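OxyA protein (Actinoplanes teichomyceticus, PDB 5HH3) is a heme-containing cytochrome P450 that probably catalyses an oxidative phenolic coupling in the peptide cyclisation cascade of glycopeptide antibiotic biosynthesis. Local coordinates at residues P120-E123 / R124-D128; G138-F142 / V143-G147; V297-D301 / H302-A306. All blocks are in the same frame, centred on the assembly; numbering follows the deposited sequence. Where two conformers were deposited one is given.

Interaction 1. Residues P120-E123 / R124-D128; sequences PQVE and RVVQD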
loop_
_atom_site.group_PDB
_atom_site.type_symbol
_atom_site.label_atom_id
_atom_site.label_comp_id
_atom_site.label_asym_id
_atom_site.label_seq_id
_atom_site.Cartn_x
_atom_site.Cartn_y
_atom_site.Cartn_z
ATOM N N PRO B 120 -28.672 15.362 26.047
ATOM C CA PRO B 120 -29.475 16.551 25.666
ATOM C C PRO B 120 -28.848 17.407 24.553
ATOM O O PRO B 120 -29.559 17.864 23.669
ATOM C CB PRO B 120 -29.569 17.355 26.966
ATOM C CG PRO B 120 -29.387 16.358 28.054
ATOM C CD PRO B 120 -28.509 15.268 27.517
ATOM N N GLN B 121 -27.532 17.608 24.601
ATOM C CA GLN B 121 -26.820 18.341 23.546
ATOM C C GLN B 121 -26.886 17.620 22.190
ATOM O O GLN B 121 -27.079 18.266 21.156
ATOM C CB GLN B 121 -25.360 18.594 23.940
ATOM C CG GLN B 121 -24.688 19.687 23.114
ATOM C CD GLN B 121 -23.476 20.302 23.797
ATOM O OE1 GLN B 121 -22.780 19.651 24.576
ATOM N NE2 GLN B 121 -23.223 21.568 23.505
ATOM N N VAL B 122 -26.740 16.291 22.201
ATOM C CA VAL B 122 -26.809 15.503 20.976
ATOM C C VAL B 122 -28.221 15.583 20.371
ATOM O O VAL B 122 -28.332 15.731 19.173
ATOM C CB VAL B 122 -26.342 14.041 21.173
ATOM C CG1 VAL B 122 -26.568 13.223 19.910
ATOM C CG2 VAL B 122 -24.867 14.012 21.529
ATOM N N GLU B 123 -29.264 15.564 21.206
ATOM C CA GLU B 123 -30.643 15.758 20.741
ATOM C C GLU B 123 -30.812 17.091 20.015
ATOM O O GLU B 123 -31.398 17.138 18.939
ATOM C CB GLU B 123 -31.648 15.685 21.901
ATOM C CG GLU B 123 -31.843 14.300 22.503
ATOM C CD GLU B 123 -32.843 14.278 23.660
ATOM O OE1 GLU B 123 -33.022 15.297 24.378
ATOM O OE2 GLU B 123 -33.462 13.212 23.857
ATOM N N ARG B 124 -30.281 18.162 20.600
ATOM C CA ARG B 124 -30.309 19.479 19.957
ATOM C C ARG B 124 -29.571 19.518 18.623
ATOM O O ARG B 124 -30.043 20.155 17.677
ATOM C CB ARG B 124 -29.749 20.569 20.879
ATOM C CG ARG B 124 -30.680 20.952 22.016
ATOM C CD ARG B 124 -30.208 22.210 22.735
ATOM N NE ARG B 124 -29.012 21.940 23.539
ATOM C CZ ARG B 124 -28.997 21.417 24.775
ATOM N NH1 ARG B 124 -30.122 21.100 25.422
ATOM N NH2 ARG B 124 -27.828 21.213 25.377
ATOM N N VAL B 125 -28.407 18.862 18.539
ATOM C CA VAL B 125 -27.652 18.840 17.283
ATOM C C VAL B 125 -28.478 18.161 16.193
ATOM O O VAL B 125 -28.544 18.659 15.071
ATOM C CB VAL B 125 -26.282 18.161 17.430
ATOM C CG1 VAL B 125 -25.646 17.907 16.063
ATOM C CG2 VAL B 125 -25.368 19.028 18.287
ATOM N N VAL B 126 -29.098 17.032 16.529
ATOM C CA VAL B 126 -29.941 16.333 15.580
ATOM C C VAL B 126 -31.127 17.217 15.118
ATOM O O VAL B 126 -31.379 17.328 13.919
ATOM C CB VAL B 126 -30.548 15.056 16.157
ATOM C CG1 VAL B 126 -31.215 14.297 15.029
ATOM C CG2 VAL B 126 -29.504 14.188 16.843
ATOM N N GLN B 127 -31.835 17.836 16.062
ATOM C CA GLN B 127 -32.976 18.702 15.709
ATOM C C GLN B 127 -32.552 19.875 14.823
ATOM O O GLN B 127 -33.248 20.187 13.866
ATOM C CB GLN B 127 -33.721 19.207 16.958
ATOM C CG GLN B 127 -34.425 18.107 17.742
ATOM C CD GLN B 127 -35.467 17.362 16.920
ATOM O OE1 GLN B 127 -36.294 17.973 16.249
ATOM N NE2 GLN B 127 -35.431 16.045 16.969
ATOM N N ASP B 128 -31.398 20.482 15.112
ATOM C CA ASP B 128 -30.868 21.588 14.284
ATOM C C ASP B 128 -30.534 21.112 12.863
ATOM O O ASP B 128 -30.903 21.751 11.886
ATOM C CB ASP B 128 -29.620 22.233 14.922
ATOM C CG ASP B 128 -29.930 23.012 16.200
ATOM O OD1 ASP B 128 -31.035 23.587 16.320
ATOM O OD2 ASP B 128 -29.053 23.056 17.093
#

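Interaction 2. Residues G138-F142 / V143-G147; sequences GPVDF and VPRFG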
loop_
_atom_site.group_PDB
_atom_site.type_symbol
_atom_site.label_atom_id
_atom_site.label_comp_id
_atom_site.label_asym_id
_atom_site.label_seq_id
_atom_site.Cartn_x
_atom_site.Cartn_y
_atom_site.Cartn_z
ATOM N N GLY B 138 -36.731 19.412 -0.332
ATOM C CA GLY B 138 -36.320 18.238 -1.088
ATOM C C GLY B 138 -36.109 18.580 -2.554
ATOM O O GLY B 138 -36.696 19.547 -3.049
ATOM N N PRO B 139 -35.267 17.831 -3.259
ATOM C CA PRO B 139 -34.470 16.721 -2.720
ATOM C C PRO B 139 -33.162 17.199 -2.069
ATOM O O PRO B 139 -32.550 18.145 -2.562
ATOM C CB PRO B 139 -34.185 15.878 -3.964
ATOM C CG PRO B 139 -34.120 16.872 -5.061
ATOM C CD PRO B 139 -35.142 17.938 -4.725
ATOM N N VAL B 140 -32.755 16.556 -0.975
ATOM C CA VAL B 140 -31.550 16.937 -0.214
ATOM C C VAL B 140 -30.553 15.764 -0.177
ATOM O O VAL B 140 -30.953 14.613 -0.003
ATOM C CB VAL B 140 -31.892 17.351 1.238
ATOM C CG1 VAL B 140 -30.632 17.693 2.034
ATOM C CG2 VAL B 140 -32.825 18.543 1.276
ATOM N N ASP B 141 -29.261 16.070 -0.298
ATOM C CA ASP B 141 -28.197 15.077 -0.099
ATOM C C ASP B 141 -27.916 14.840 1.395
ATOM O O ASP B 141 -27.297 15.661 2.061
ATOM C CB ASP B 141 -26.921 15.510 -0.817
ATOM C CG ASP B 141 -25.888 14.386 -0.928
ATOM O OD1 ASP B 141 -25.988 13.321 -0.256
ATOM O OD2 ASP B 141 -24.930 14.582 -1.692
ATOM N N PHE B 142 -28.336 13.687 1.897
ATOM C CA PHE B 142 -28.171 13.345 3.311
ATOM C C PHE B 142 -26.712 13.001 3.731
ATOM O O PHE B 142 -26.444 12.866 4.924
ATOM C CB PHE B 142 -29.146 12.222 3.716
ATOM C CG PHE B 142 -30.506 12.729 4.135
ATOM C CD1 PHE B 142 -31.242 13.553 3.299
ATOM C CD2 PHE B 142 -31.044 12.397 5.375
ATOM C CE1 PHE B 142 -32.491 14.012 3.670
ATOM C CE2 PHE B 142 -32.291 12.879 5.754
ATOM C CZ PHE B 142 -33.013 13.680 4.902
ATOM N N VAL B 143 -25.782 12.864 2.781
ATOM C CA VAL B 143 -24.368 12.628 3.123
ATOM C C VAL B 143 -23.763 13.875 3.805
ATOM O O VAL B 143 -23.343 13.767 4.943
ATOM C CB VAL B 143 -23.545 12.111 1.914
ATOM C CG1 VAL B 143 -22.034 12.104 2.199
ATOM C CG2 VAL B 143 -24.000 10.708 1.552
ATOM N N PRO B 144 -23.759 15.050 3.139
ATOM C CA PRO B 144 -23.338 16.270 3.845
ATOM C C PRO B 144 -24.338 16.792 4.883
ATOM O O PRO B 144 -23.921 17.185 5.968
ATOM C CB PRO B 144 -23.148 17.297 2.726
ATOM C CG PRO B 144 -23.989 16.800 1.613
ATOM C CD PRO B 144 -23.955 15.311 1.700
ATOM N N ARG B 145 -25.633 16.767 4.568
ATOM C CA ARG B 145 -26.630 17.463 5.394
ATOM C C ARG B 145 -27.122 16.717 6.627
ATOM O O ARG B 145 -27.621 17.348 7.550
ATOM C CB ARG B 145 -27.828 17.915 4.552
ATOM C CG ARG B 145 -27.442 18.694 3.315
ATOM C CD ARG B 145 -26.613 19.901 3.687
ATOM N NE ARG B 145 -26.414 20.754 2.523
ATOM C CZ ARG B 145 -26.243 22.076 2.538
ATOM N NH1 ARG B 145 -26.280 22.791 3.659
ATOM N NH2 ARG B 145 -26.052 22.691 1.391
ATOM N N PHE B 146 -27.019 15.399 6.646
ATOM C CA PHE B 146 -27.380 14.630 7.827
ATOM C C PHE B 146 -26.121 13.983 8.405
ATOM O O PHE B 146 -25.756 14.249 9.555
ATOM C CB PHE B 146 -28.465 13.609 7.472
ATOM C CG PHE B 146 -28.906 12.736 8.617
ATOM C CD1 PHE B 146 -29.617 13.267 9.682
ATOM C CD2 PHE B 146 -28.656 11.362 8.599
ATOM C CE1 PHE B 146 -30.047 12.472 10.728
ATOM C CE2 PHE B 146 -29.088 10.555 9.644
ATOM C CZ PHE B 146 -29.781 11.118 10.713
ATOM N N GLY B 147 -25.434 13.164 7.614
ATOM C CA GLY B 147 -24.255 12.472 8.117
ATOM C C GLY B 147 -23.189 13.400 8.663
ATOM O O GLY B 147 -22.848 13.345 9.858
#

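Interaction 3. Residues V297-D301 / H302-A306; sequences VRIGD and HLIKA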
loop_
_atom_site.group_PDB
_atom_site.type_symbol
_atom_site.label_atom_id
_atom_site.label_comp_id
_atom_site.label_asym_id
_atom_site.label_seq_id
_atom_site.Cartn_x
_atom_site.Cartn_y
_atom_site.Cartn_z
ATOM N N VAL B 297 0.205 -20.025 15.925
ATOM C CA VAL B 297 -1.088 -20.303 16.532
ATOM C C VAL B 297 -1.950 -21.149 15.589
ATOM O O VAL B 297 -2.042 -20.872 14.384
ATOM C CB VAL B 297 -1.784 -18.985 16.964
ATOM C CG1 VAL B 297 -1.934 -18.037 15.809
ATOM C CG2 VAL B 297 -3.148 -19.237 17.611
ATOM N N ARG B 298 -2.564 -22.178 16.158
ATOM C CA ARG B 298 -3.532 -23.017 15.467
ATOM C C ARG B 298 -4.905 -22.373 15.553
ATOM O O ARG B 298 -5.389 -22.114 16.642
ATOM C CB ARG B 298 -3.613 -24.398 16.098
ATOM C CG ARG B 298 -2.358 -25.188 15.875
ATOM C CD ARG B 298 -2.577 -26.682 16.025
ATOM N NE ARG B 298 -1.486 -27.346 15.333
ATOM C CZ ARG B 298 -1.423 -27.532 14.017
ATOM N NH1 ARG B 298 -2.414 -27.151 13.203
ATOM N NH2 ARG B 298 -0.353 -28.115 13.509
ATOM N N ILE B 299 -5.498 -22.088 14.402
ATOM C CA ILE B 299 -6.837 -21.505 14.324
ATOM C C ILE B 299 -7.551 -22.115 13.137
ATOM O O ILE B 299 -6.984 -22.224 12.054
ATOM C CB ILE B 299 -6.823 -19.981 14.160
ATOM C CG1 ILE B 299 -6.236 -19.357 15.422
ATOM C CG2 ILE B 299 -8.239 -19.452 13.904
ATOM C CD1 ILE B 299 -6.246 -17.856 15.463
ATOM N N GLY B 300 -8.820 -22.448 13.345
ATOM C CA GLY B 300 -9.534 -23.326 12.439
ATOM C C GLY B 300 -8.723 -24.609 12.377
ATOM O O GLY B 300 -8.264 -25.150 13.404
ATOM N N ASP B 301 -8.497 -25.042 11.150
ATOM C CA ASP B 301 -7.737 -26.226 10.859
ATOM C C ASP B 301 -6.467 -25.770 10.103
ATOM O O ASP B 301 -6.106 -26.355 9.075
ATOM C CB ASP B 301 -8.634 -27.128 10.006
ATOM C CG ASP B 301 -7.974 -28.424 9.627
ATOM O OD1 ASP B 301 -7.246 -28.993 10.473
ATOM O OD2 ASP B 301 -8.182 -28.853 8.467
ATOM N N HIS B 302 -5.829 -24.703 10.608
ATOM C CA HIS B 302 -4.674 -24.081 9.977
ATOM C C HIS B 302 -3.630 -23.704 11.001
ATOM O O HIS B 302 -3.954 -23.434 12.152
ATOM C CB HIS B 302 -5.089 -22.804 9.229
ATOM C CG HIS B 302 -5.712 -23.059 7.896
ATOM N ND1 HIS B 302 -5.015 -23.629 6.851
ATOM C CD2 HIS B 302 -6.967 -22.835 7.438
ATOM C CE1 HIS B 302 -5.810 -23.737 5.802
ATOM N NE2 HIS B 302 -6.997 -23.260 6.131
ATOM N N LEU B 303 -2.385 -23.650 10.569
ATOM C CA LEU B 303 -1.289 -23.174 11.411
ATOM C C LEU B 303 -0.802 -21.802 10.924
ATOM O O LEU B 303 -0.154 -21.688 9.883
ATOM C CB LEU B 303 -0.134 -24.181 11.396
ATOM C CG LEU B 303 1.066 -23.887 12.313
ATOM C CD1 LEU B 303 0.624 -23.686 13.751
ATOM C CD2 LEU B 303 2.041 -25.047 12.201
ATOM N N ILE B 304 -1.134 -20.770 11.688
ATOM C CA ILE B 304 -0.606 -19.427 11.464
ATOM C C ILE B 304 0.805 -19.360 12.016
ATOM O O ILE B 304 0.994 -19.542 13.208
ATOM C CB ILE B 304 -1.490 -18.360 12.126
ATOM C CG1 ILE B 304 -2.899 -18.409 11.520
ATOM C CG2 ILE B 304 -0.887 -16.958 11.961
ATOM C CD1 ILE B 304 -3.947 -17.765 12.406
ATOM N N LYS B 305 1.795 -19.146 11.157
ATOM C CA LYS B 305 3.185 -19.049 11.609
ATOM C C LYS B 305 3.514 -17.658 12.085
ATOM O O LYS B 305 3.012 -16.688 11.541
ATOM C CB LYS B 305 4.149 -19.425 10.514
ATOM C CG LYS B 305 4.127 -20.901 10.134
ATOM C CD LYS B 305 4.686 -21.810 11.232
ATOM C CE LYS B 305 6.189 -21.638 11.421
ATOM N NZ LYS B 305 6.681 -22.677 12.367
ATOM N N ALA B 306 4.425 -17.550 13.050
ATOM C CA ALA B 306 4.877 -16.229 13.485
ATOM C C ALA B 306 5.368 -15.459 12.243
ATOM O O ALA B 306 6.102 -16.012 11.428
ATOM C CB ALA B 306 5.978 -16.359 14.534
#

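Interaction 1. Residues P120-E123 / R124-D128
Arg124 N donates to Pro120 O over 3.2 Å, the first of four successive i to i+4 backbone bonds. Val125 N to Gln121 O, Val126 N to Val122 O and Gln127 N to Glu123 O follow, each at 3.0 Å.

Arg124 also folds its side chain back along the preceding turn. The chain bends at the CG-CD bond (chi3 -72°), which lays one face of the guanidinium against the backbone of that turn. Pro120 O lies above the centre of this face, 3.7 Å from NH1 of Arg124. The NH2 branch meets Gln121 instead, 3.6 Å from its CA and 3.9 Å from its CB.

The apolar contact is on another side of the helix. Val122 CG1 and Val126 CG2 approach to 4.4 Å. Both valines rest on Thr360 of helix 351-368, while Val125 touches Thr153 and Asp157 of helix 142-159. Among the polar ends, Gln127 OE1 is held by Arg368.

These are successive alpha-helical turns of helix 112-136, just after a kink at Pro120 and Gln121. One side is polar, and the valine side packs into the helical bundle of the cytochrome P450 fold.

Interaction 2. Residues G138-F142 / V143-G147
The rings of Phe142 and Phe146 meet obliquely, with planes at 46° and centroids 5.8 Å apart. Val140 O lies in plane at the edge of the Phe142 ring. The closest touch between the two side chains is Phe142 CD2 to Phe146 CB, at 3.5 Å. Phe146 holds CG trans to its own backbone N (chi1 179°), and this swings its ring past Phe142 towards Ala361 and Leu365 of helix 351-368. Both rings are buried. Ile133 of helix 112-136 and Leu365 touch each of them.

The Asp141 carboxylate is the other flat group. Val143 N reaches OD1 of Asp141 at 3.1 Å, coming from 45° out of the carboxylate plane. The same OD1 accepts from the backbone N of Leu393, so two N-H groups grip it. Pro144 crosses this side chain at about a right angle, with its CD 3.4 Å from CG of Asp141. The ring thus covers part of the capping group.

Arg145 brings its aliphatic part against the strand. Its CG is 3.6 Å from Val140 CG1.

In the backbone, Arg145 N donates to Asp141 O. Phe142 O then takes two donors. Gly147 N is 2.9 Å from Phe142 O, and its bond is nearly straight at the hydrogen. Phe146 N approaches the same oxygen from well above the carbonyl plane. The bond to Gly147 spans five residues and marks a pi-type turn.

Asp141 is the N-cap of helix 142-159. The whole is an Asp-capped strand-to-helix junction, where strand 140-141 leaves the small antiparallel sheet it forms with strand 394-396 and helix 142-159 of the P450 helical bundle begins.

Interaction 3. Residues V297-D301 / H302-A306
Val297 sets CG1 between its backbone N and carbonyl carbon (chi1 56°), which brings that methyl to 3.7 Å from Ile304 CB. Ile304 carries CG1 beside its own N, and the extended chain (chi2 160°) sends CD1 across to Ile299. Ile304 CD1 lies 3.8 Å from Ile299 CD1. The three residues form an apolar patch on the face they share with His302.

The other face holds Arg298 and Leu303. Their side chains cross at a slant, with Arg298 CG 4.0 Å from Leu303 CD1. The guanidinium of Arg298 then turns one face over Leu303 CB.

Val297 and Ile304 are an antiparallel hydrogen-bonded pair. Val297 N to Ile304 O measures 2.9 Å, and Ile304 N to Val297 O 2.8 Å. Ile299 N donates to His302 O at 3.0 Å, but the return bond from His302 N to Ile299 O is weak. Arg298 CA adds a CA-H...O contact to His302 O. Gly300 and Asp301 make the turn, and Gly300 has a positive phi of 57°. Asp301 O lies over one face of the His302 imidazole.

The result is a two-stranded beta hairpin at the protein surface. Ile299 packs on Glu62, Gln65 and Val66 of helix 60-68. His302 and Ile304 touch Leu40 of strand 40-45, and the His302 ring meets that of Trp55 on strand 53-57.

All three contacts are local, and they follow one another along the chain without nesting or crossing. Interaction 1 lies in the middle of helix 112-136. That helix ends before strand 140-141, where interaction 2 starts helix 142-159. The two centres are about 17 Å apart, on the same side of the molecule, and both pack on helix 351-368. Interaction 2 also brings in the C-terminal strand 394-396. Interaction 3 comes much later and closes the short hairpin 297-299/302-304. Its centre is about 48 Å from that of interaction 1, on the opposite side of the chain's centre. There the hairpin meets helix 60-68 and strands 40-45 and 53-57.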